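Local coordinates for putative NADH dehydrogenase/NAD(P)H nitroreductase (Bacteroides thetaiotaomicron VPI-5482, PDB 3KWK), which binds flavin mononucleotide and is probably an NAD(P)H-dependent oxidoreductase of the nitroreductase family, with the cofactor bound between two subunits, at residues 23-28 with 79-84; 36-41 with 106-111; 71-76 with 128-133. All coordinates share one frame; numbering follows the deposited sequence. Where two conformers were deposited one is given.

Contact 1 (23-28 with 79-84); sequences RTYLNK and TQARNA. With FMN (flavin mononucleotide), chain B.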
# COMPACT_ATOMS: atom_id res chain seq x y z
N ARG A 23 5.06 18.26 0.86
CA ARG A 23 5.75 18.57 2.08
C ARG A 23 5.67 20.02 2.55
O ARG A 23 6.35 20.43 3.51
CB ARG A 23 7.24 18.22 1.92
CG ARG A 23 7.47 16.77 1.49
CD ARG A 23 8.95 16.41 1.49
NE ARG A 23 9.15 14.98 1.29
CZ ARG A 23 9.16 14.37 0.10
NH1 ARG A 23 9.01 15.00 -1.06
NH2 ARG A 23 9.32 13.08 0.06
N THR A 24 4.82 20.79 1.88
CA THR A 24 4.50 22.15 2.31
C THR A 24 3.02 22.38 2.11
O THR A 24 2.41 21.89 1.16
CB THR A 24 5.29 23.21 1.54
OG1 THR A 24 5.03 23.07 0.15
CG2 THR A 24 6.84 23.15 1.83
N TYR A 25 2.41 23.10 3.06
CA TYR A 25 0.97 23.26 3.16
C TYR A 25 0.58 24.70 3.40
O TYR A 25 1.27 25.47 4.08
CB TYR A 25 0.37 22.39 4.28
CG TYR A 25 1.00 21.03 4.32
CD1 TYR A 25 0.71 20.07 3.35
CD2 TYR A 25 1.93 20.70 5.32
CE1 TYR A 25 1.34 18.83 3.35
CE2 TYR A 25 2.57 19.51 5.31
CZ TYR A 25 2.31 18.56 4.33
OH TYR A 25 3.00 17.35 4.37
N LEU A 26 -0.58 25.07 2.85
CA LEU A 26 -1.15 26.35 3.18
C LEU A 26 -1.57 26.36 4.64
O LEU A 26 -1.85 25.30 5.23
CB LEU A 26 -2.39 26.59 2.34
CG LEU A 26 -2.21 26.66 0.83
CD1 LEU A 26 -3.59 26.80 0.10
CD2 LEU A 26 -1.36 27.86 0.50
N ASN A 27 -1.63 27.55 5.21
CA ASN A 27 -2.04 27.73 6.58
C ASN A 27 -3.56 27.80 6.63
O ASN A 27 -4.15 28.89 6.73
CB ASN A 27 -1.43 29.01 7.14
CG ASN A 27 -1.77 29.23 8.60
OD1 ASN A 27 -2.13 28.29 9.30
ND2 ASN A 27 -1.68 30.48 9.05
N LYS A 28 -4.19 26.65 6.51
CA LYS A 28 -5.64 26.56 6.51
C LYS A 28 -6.07 25.19 6.89
O LYS A 28 -5.37 24.22 6.64
CB LYS A 28 -6.24 26.98 5.19
CG LYS A 28 -5.87 26.18 4.07
CD LYS A 28 -6.67 26.60 2.80
CE LYS A 28 -8.17 26.61 3.04
NZ LYS A 28 -8.98 26.53 1.78
N THR A 79 5.67 21.16 11.35
CA THR A 79 5.49 22.47 11.93
C THR A 79 4.56 23.31 11.05
O THR A 79 3.97 24.29 11.52
CB THR A 79 6.82 23.21 12.17
OG1 THR A 79 7.48 23.44 10.92
CG2 THR A 79 7.71 22.45 13.16
N GLN A 80 4.36 22.93 9.80
CA GLN A 80 3.43 23.70 8.96
C GLN A 80 2.15 22.95 8.63
O GLN A 80 1.29 23.45 7.90
CB GLN A 80 4.13 24.26 7.71
CG GLN A 80 4.76 23.29 6.82
CD GLN A 80 5.37 24.00 5.62
OE1 GLN A 80 4.67 24.26 4.68
NE2 GLN A 80 6.67 24.31 5.68
N ALA A 81 2.00 21.75 9.18
CA ALA A 81 0.80 20.97 9.04
C ALA A 81 -0.14 21.27 10.21
O ALA A 81 0.30 21.42 11.36
CB ALA A 81 1.17 19.41 9.03
N ARG A 82 -1.44 21.37 9.94
CA ARG A 82 -2.45 21.47 11.01
C ARG A 82 -2.75 20.12 11.66
O ARG A 82 -3.23 20.07 12.76
CB ARG A 82 -3.80 21.97 10.45
CG ARG A 82 -3.87 23.35 9.97
CD ARG A 82 -3.89 24.34 11.11
NE ARG A 82 -3.90 25.65 10.53
CZ ARG A 82 -5.00 26.37 10.34
NH1 ARG A 82 -6.18 25.89 10.74
NH2 ARG A 82 -4.90 27.56 9.79
N ASN A 83 -2.53 19.03 10.91
CA ASN A 83 -2.86 17.70 11.36
C ASN A 83 -1.92 16.65 10.73
O ASN A 83 -1.31 16.87 9.67
CB ASN A 83 -4.29 17.25 10.93
CG ASN A 83 -5.38 18.24 11.24
OD1 ASN A 83 -5.96 18.22 12.33
ND2 ASN A 83 -5.67 19.10 10.28
N ALA A 84 -1.86 15.49 11.38
CA ALA A 84 -1.14 14.33 10.84
C ALA A 84 -1.90 13.09 11.25
O ALA A 84 -2.59 13.11 12.28
CB ALA A 84 0.30 14.27 11.39
N1 FMN B . 9.39 11.45 2.77
C2 FMN B . 9.82 12.30 3.75
O2 FMN B . 9.78 13.52 3.54
N3 FMN B . 10.30 11.81 4.95
C4 FMN B . 10.39 10.46 5.22
O4 FMN B . 10.83 10.05 6.34
C4A FMN B . 9.95 9.59 4.21
N5 FMN B . 10.02 8.21 4.40
C5A FMN B . 9.42 7.37 3.51
C6 FMN B . 9.37 6.00 3.81
C7 FMN B . 8.72 5.15 2.93
C7M FMN B . 8.62 3.64 3.20
C8 FMN B . 8.13 5.62 1.77
C8M FMN B . 7.43 4.64 0.86
C9 FMN B . 8.20 6.97 1.47
C9A FMN B . 8.84 7.86 2.34
N10 FMN B . 8.96 9.22 2.05
C10 FMN B . 9.44 10.07 3.00
C1' FMN B . 8.38 9.76 0.80
C2' FMN B . 9.29 9.47 -0.39
O2' FMN B . 10.47 10.29 -0.34
C3' FMN B . 8.54 9.62 -1.73
O3' FMN B . 7.51 8.64 -1.83
C4' FMN B . 9.48 9.44 -2.96
O4' FMN B . 10.41 10.53 -2.99
C5' FMN B . 8.72 9.34 -4.28
O5' FMN B . 8.01 10.56 -4.42
P FMN B . 6.39 10.58 -4.59
O1P FMN B . 5.77 10.05 -3.28
O2P FMN B . 6.16 12.09 -4.79
O3P FMN B . 5.98 9.74 -5.78
O HOH W 1 1.08 26.26 6.84
O HOH W 2 -1.16 24.02 7.63

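Contact 2 (36-41 with 106-111); sequences DLMLRA and QNILLA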
# COMPACT_ATOMS: atom_id res chain seq x y z
N ASP A 36 -12.22 12.22 7.87
CA ASP A 36 -13.00 10.99 8.10
C ASP A 36 -12.90 10.01 6.94
O ASP A 36 -12.68 8.82 7.14
CB ASP A 36 -14.46 11.32 8.39
CG ASP A 36 -14.68 12.17 9.69
OD1 ASP A 36 -13.81 12.16 10.57
OD2 ASP A 36 -15.78 12.85 9.82
N LEU A 37 -12.97 10.54 5.71
CA LEU A 37 -12.85 9.72 4.51
C LEU A 37 -11.45 9.14 4.32
O LEU A 37 -11.29 8.02 3.85
CB LEU A 37 -13.34 10.50 3.28
CG LEU A 37 -14.86 10.60 3.15
CD1 LEU A 37 -15.26 11.74 2.17
CD2 LEU A 37 -15.45 9.26 2.69
N MSE A 38 -10.42 9.91 4.67
CA MSE A 38 -9.04 9.38 4.63
C MSE A 38 -8.94 8.16 5.57
O MSE A 38 -8.32 7.16 5.22
CB MSE A 38 -8.03 10.47 5.03
CG MSE A 38 -7.90 11.49 3.98
SE MSE A 38 -6.86 13.08 4.62
CE MSE A 38 -5.33 12.13 4.76
N LEU A 39 -9.46 8.26 6.79
CA LEU A 39 -9.43 7.15 7.75
C LEU A 39 -10.22 5.94 7.24
O LEU A 39 -9.73 4.79 7.34
CB LEU A 39 -9.95 7.63 9.12
CG LEU A 39 -9.05 8.69 9.80
CD1 LEU A 39 -9.82 9.38 10.92
CD2 LEU A 39 -7.80 8.10 10.34
N ARG A 40 -11.40 6.18 6.68
CA ARG A 40 -12.18 5.10 6.09
C ARG A 40 -11.42 4.44 4.96
O ARG A 40 -11.47 3.21 4.80
CB ARG A 40 -13.51 5.65 5.60
CG ARG A 40 -14.46 4.65 5.01
CD ARG A 40 -15.76 5.36 4.68
NE ARG A 40 -16.75 5.23 5.76
CZ ARG A 40 -16.77 5.97 6.87
NH1 ARG A 40 -15.87 6.93 7.06
NH2 ARG A 40 -17.70 5.76 7.80
N ALA A 41 -10.70 5.24 4.16
CA ALA A 41 -9.88 4.70 3.12
C ALA A 41 -8.77 3.76 3.68
O ALA A 41 -8.57 2.62 3.22
CB ALA A 41 -9.24 5.82 2.22
N GLN A 106 -1.05 3.74 2.00
CA GLN A 106 -1.14 4.10 0.59
C GLN A 106 -2.58 4.51 0.27
O GLN A 106 -2.82 5.48 -0.47
CB GLN A 106 -0.73 2.95 -0.34
CG GLN A 106 -0.89 3.22 -1.84
CD GLN A 106 -0.09 4.37 -2.36
OE1 GLN A 106 0.70 4.98 -1.62
NE2 GLN A 106 -0.25 4.67 -3.66
N ASN A 107 -3.58 3.82 0.82
CA ASN A 107 -4.98 4.28 0.67
C ASN A 107 -5.19 5.70 1.21
O ASN A 107 -5.92 6.48 0.61
CB ASN A 107 -5.93 3.33 1.36
CG ASN A 107 -6.25 2.11 0.54
OD1 ASN A 107 -5.81 1.97 -0.62
ND2 ASN A 107 -7.05 1.21 1.13
N ILE A 108 -4.58 6.01 2.34
CA ILE A 108 -4.70 7.35 2.92
C ILE A 108 -4.10 8.37 1.98
O ILE A 108 -4.68 9.47 1.74
CB ILE A 108 -4.04 7.43 4.32
CG1 ILE A 108 -4.89 6.59 5.32
CG2 ILE A 108 -3.86 8.93 4.79
CD1 ILE A 108 -4.30 6.33 6.67
N LEU A 109 -2.91 8.07 1.45
CA LEU A 109 -2.27 9.02 0.50
C LEU A 109 -3.10 9.22 -0.76
O LEU A 109 -3.28 10.36 -1.22
CB LEU A 109 -0.89 8.49 0.11
CG LEU A 109 0.17 8.34 1.21
CD1 LEU A 109 1.51 7.73 0.62
CD2 LEU A 109 0.43 9.67 1.95
N LEU A 110 -3.70 8.15 -1.26
CA LEU A 110 -4.54 8.21 -2.45
C LEU A 110 -5.81 9.01 -2.16
O LEU A 110 -6.23 9.89 -2.94
CB LEU A 110 -4.83 6.82 -2.99
CG LEU A 110 -3.68 6.09 -3.61
CD1 LEU A 110 -4.12 4.64 -3.95
CD2 LEU A 110 -3.25 6.78 -4.85
N ALA A 111 -6.41 8.77 -0.99
CA ALA A 111 -7.59 9.50 -0.57
C ALA A 111 -7.32 11.00 -0.48
O ALA A 111 -8.09 11.82 -1.00
CB ALA A 111 -8.09 8.92 0.83

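Contact 3 (71-76 with 128-133); sequences ALPYAK and EDRMEV. With FMN (flavin mononucleotide), chain B.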
# COMPACT_ATOMS: atom_id res chain seq x y z
N ALA A 71 11.97 16.30 16.82
CA ALA A 71 12.62 15.05 17.15
C ALA A 71 12.75 14.09 15.95
O ALA A 71 13.58 13.19 15.97
CB ALA A 71 11.86 14.37 18.33
N LEU A 72 11.96 14.27 14.90
CA LEU A 72 12.00 13.38 13.74
C LEU A 72 12.82 14.02 12.61
O LEU A 72 12.61 15.19 12.25
CB LEU A 72 10.58 13.08 13.26
CG LEU A 72 9.75 12.29 14.23
CD1 LEU A 72 8.27 12.26 13.83
CD2 LEU A 72 10.28 10.87 14.35
N PRO A 73 13.77 13.25 12.04
CA PRO A 73 14.74 13.88 11.14
C PRO A 73 14.19 14.31 9.78
O PRO A 73 14.72 15.28 9.18
CB PRO A 73 15.81 12.79 10.96
CG PRO A 73 15.10 11.51 11.27
CD PRO A 73 14.07 11.84 12.29
N TYR A 74 13.16 13.63 9.29
CA TYR A 74 12.61 13.93 7.96
C TYR A 74 11.09 14.13 8.04
O TYR A 74 10.36 13.80 7.10
CB TYR A 74 13.00 12.86 6.95
CG TYR A 74 14.49 12.65 6.89
CD1 TYR A 74 15.29 13.54 6.21
CD2 TYR A 74 15.09 11.59 7.56
CE1 TYR A 74 16.67 13.38 6.20
CE2 TYR A 74 16.46 11.42 7.55
CZ TYR A 74 17.24 12.32 6.87
OH TYR A 74 18.61 12.18 6.86
N ALA A 75 10.62 14.71 9.15
CA ALA A 75 9.22 15.12 9.31
C ALA A 75 9.15 16.58 9.77
O ALA A 75 8.26 16.97 10.56
CB ALA A 75 8.50 14.20 10.28
N LYS A 76 10.08 17.40 9.28
CA LYS A 76 10.14 18.83 9.73
C LYS A 76 8.93 19.62 9.28
O LYS A 76 8.54 20.63 9.91
CB LYS A 76 11.43 19.49 9.25
CG LYS A 76 12.71 18.75 9.71
CD LYS A 76 12.82 18.72 11.22
CE LYS A 76 13.98 17.82 11.67
NZ LYS A 76 13.98 17.72 13.14
N GLU A 128 14.05 2.61 15.18
CA GLU A 128 13.57 2.47 16.55
C GLU A 128 13.47 3.78 17.30
O GLU A 128 12.55 3.99 18.09
CB GLU A 128 14.41 1.40 17.30
CG GLU A 128 14.15 0.00 16.70
CD GLU A 128 14.43 -1.16 17.63
OE1 GLU A 128 15.50 -1.14 18.28
OE2 GLU A 128 13.59 -2.10 17.64
N ASP A 129 14.41 4.68 17.06
CA ASP A 129 14.38 5.96 17.75
C ASP A 129 13.13 6.79 17.37
O ASP A 129 12.48 7.41 18.21
CB ASP A 129 15.66 6.76 17.56
CG ASP A 129 15.98 7.12 16.13
OD1 ASP A 129 15.49 6.48 15.14
OD2 ASP A 129 16.76 8.08 15.99
N ARG A 130 12.78 6.78 16.10
CA ARG A 130 11.61 7.50 15.61
C ARG A 130 10.35 6.91 16.19
O ARG A 130 9.43 7.60 16.56
CB ARG A 130 11.54 7.43 14.08
CG ARG A 130 12.72 8.08 13.38
CD ARG A 130 12.47 8.20 11.90
NE ARG A 130 13.71 8.35 11.14
CZ ARG A 130 13.76 8.42 9.80
NH1 ARG A 130 12.63 8.39 9.09
NH2 ARG A 130 14.93 8.50 9.17
N MSE A 131 10.31 5.59 16.27
CA MSE A 131 9.13 4.91 16.80
C MSE A 131 8.96 5.31 18.25
O MSE A 131 7.84 5.53 18.72
CB MSE A 131 9.29 3.42 16.68
CG MSE A 131 9.47 2.98 15.21
SE MSE A 131 9.92 1.10 15.02
CE MSE A 131 8.20 0.45 15.34
N GLU A 132 10.07 5.43 18.98
CA GLU A 132 10.01 5.87 20.39
C GLU A 132 9.52 7.31 20.55
O GLU A 132 8.76 7.59 21.45
CB GLU A 132 11.37 5.68 21.06
CG GLU A 132 11.44 6.17 22.52
CD GLU A 132 10.41 5.56 23.48
OE1 GLU A 132 9.98 4.37 23.32
OE2 GLU A 132 10.05 6.28 24.45
N VAL A 133 9.94 8.22 19.67
CA VAL A 133 9.41 9.59 19.65
C VAL A 133 7.90 9.57 19.57
O VAL A 133 7.22 10.22 20.37
CB VAL A 133 10.00 10.43 18.49
CG1 VAL A 133 9.28 11.78 18.32
CG2 VAL A 133 11.49 10.63 18.73
N1 FMN B . 9.39 11.45 2.77
C2 FMN B . 9.82 12.30 3.75
O2 FMN B . 9.78 13.52 3.54
N3 FMN B . 10.30 11.81 4.95
C4 FMN B . 10.39 10.46 5.22
O4 FMN B . 10.83 10.05 6.34
C4A FMN B . 9.95 9.59 4.21
N5 FMN B . 10.02 8.21 4.40
C5A FMN B . 9.42 7.37 3.51
C6 FMN B . 9.37 6.00 3.81
C7 FMN B . 8.72 5.15 2.93
C7M FMN B . 8.62 3.64 3.20
C8 FMN B . 8.13 5.62 1.77
C8M FMN B . 7.43 4.64 0.86
C9 FMN B . 8.20 6.97 1.47
C9A FMN B . 8.84 7.86 2.34
N10 FMN B . 8.96 9.22 2.05
C10 FMN B . 9.44 10.07 3.00
C1' FMN B . 8.38 9.76 0.80
C2' FMN B . 9.29 9.47 -0.39
O2' FMN B . 10.47 10.29 -0.34
C3' FMN B . 8.54 9.62 -1.73
O3' FMN B . 7.51 8.64 -1.83
C4' FMN B . 9.48 9.44 -2.96
O4' FMN B . 10.41 10.53 -2.99
C5' FMN B . 8.72 9.34 -4.28
O5' FMN B . 8.01 10.56 -4.42
P FMN B . 6.39 10.58 -4.59
O1P FMN B . 5.77 10.05 -3.28
O2P FMN B . 6.16 12.09 -4.79
O3P FMN B . 5.98 9.74 -5.78

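Contact 1 (23-28 with 79-84)
Gln80 and Tyr25 join the loop after helix 11-18 to the turn that leads into strand 83-90, in the FMN-binding fold of the nitroreductase family. The Gln80 side chain can be followed outward. Its CB leaves the backbone toward 23-28, and CG takes the tight place between the backbone N and the carbonyl carbon (chi1 58°), beside the Tyr25 ring, with Gln80 CG 4.1 Å from Tyr25 CD2. The chain then runs extended, carrying CD in front of the Thr24-Tyr25 peptide. There OE1 accepts from the backbone, with Tyr25 N 3.0 Å from Gln80 OE1 and the N-H pointing at the oxygen at 160°; the donor is moderately tilted from the carbonyl plane. The same oxygen touches the carbon before this peptide, Thr24 CA lying 3.2 Å from Gln80 OE1. At the other corner of the amide, Gln80 NE2 packs 4.0 Å from Thr24 CG2, the two side chains running alongside each other in the same direction. Farther along, Tyr25 CE2 meets Ala81 CB at 4.0 Å, and the ring continues onto Pro151 and Val120. A water lies between Tyr25 O and Gln80 O, placed to bridge the two carbonyls.

At the far end Arg82 NH2 donates to Asn27 OD1 over 2.9 Å. The oxygen lies in the guanidinium plane, yet the donor stands 55° out of the amide carbonyl plane, while Lys28 C covers one guanidinium face near its centre. Toward the flavin, Arg23 presents an edge to the pyrimidine ring and would probably draw electron density from it: Arg23 NE donates to FMN O2 at 2.8 Å, and Arg23 NH2 reaches FMN N1 at 3.2 Å, both nearly straight.

Contact 2 (36-41 with 106-111)
Met38 and Ile108 mark where helix 32-43 and helix 97-114 meet, the axes of 36-41 and 106-111 approaching to 8.0 Å with their directions 145° apart, a roughly antiparallel pair. Small residues permit this closeness: Ala41 CB touches Ala111 CB at 3.6 Å, and Ala111 CB also lies 3.9 Å from Met38 CA, directly against the neighbouring backbone. Met38, a selenomethionine, bends at its last torsion, which swings its end across Ile108 at about a right angle and brings Met38 CE to 3.5 Å from Ile108 CG2. The other branch, Ile108 CG1, packs on the backbone at 3.5 Å from Met38 O.

One hydrogen bond joins the two segments. Asn107 ND2 donates to Ala41 O at 2.9 Å, with an N-H...O angle of 143°; the donor stands 38° above the carbonyl plane. The opposite end of this buried amide is also held, since Asn107 OD1 accepts from Gln106 NE2 of the second subunit. A leucine in place of Asn107 would probably leave Ala41 O without this donor and the second subunit's Gln106 without its acceptor.

The pair packs on the antiparallel sheet, with Met38 resting on Ile85 and Phe152, and Ile108 on Phe56, Val87 and Ile150; from helix 97-114 itself, Leu110 packs on Leu110 of the second subunit.

Contact 3 (71-76 with 128-133)
Arg130 of helix 128-138 reaches over Pro73 to the edge of the Tyr74 ring, joining that helix to the loop after helix 62-71 at the FMN pocket of this nitroreductase fold. The apolar contacts come first. Val133 CG1 meets Ala71 CB at 3.7 Å, and the Leu72 and Val133 side chains slide past each other in opposite directions. Leu72 CD2 rests at 3.7 Å on Arg130 CB, so the arginine's aliphatic stem is packed before its charged end begins.

The contacts of the guanidinium follow. Arg130 runs extended from CG to NE (chi2 -169°, chi3 -159°), which lays the flat group over the proline: Pro73 CG lies against one guanidinium face, 3.5 Å from Arg130 NE. Its NH2 comes to the Tyr74 ring at the edge, near the ring plane, with Arg130 NH2 3.5 Å from Tyr74 CD2 and the two planes 54° apart, an approach that is not a face-on cation-pi stack. The polar hold comes from outside these segments, Arg130 NH1 donating to Ala123 O. Lys49 of the second subunit makes a cation-pi contact with the Tyr74 ring.

Across 71-76 and 128-133 no hydrogen bond forms; the flavin supplies a polar partner for Tyr74 O. Arg130 NH1 stays 3.7 Å from FMN O4 without a hydrogen bond, whereas FMN N3 donates to Tyr74 O at 2.9 Å.

Contacts 1 and 3 both touch the FMN: the same pyrimidine ring is held by Arg23 from one loop and Tyr74 from another. Their centres lie about 18 Å apart, and 71-76 and 79-84 are joined by a short run of chain holding Met77 of the pocket. Contact 2 lies in the buried core at the subunit interface; its centre is about 17 Å from that of contact 1 and about 23 Å from that of contact 3, which lies on the opposite side of the chain's centre. The Asn107 side chain is still only about 9 Å from a bound FMN. In sequence the segments of all three contacts alternate.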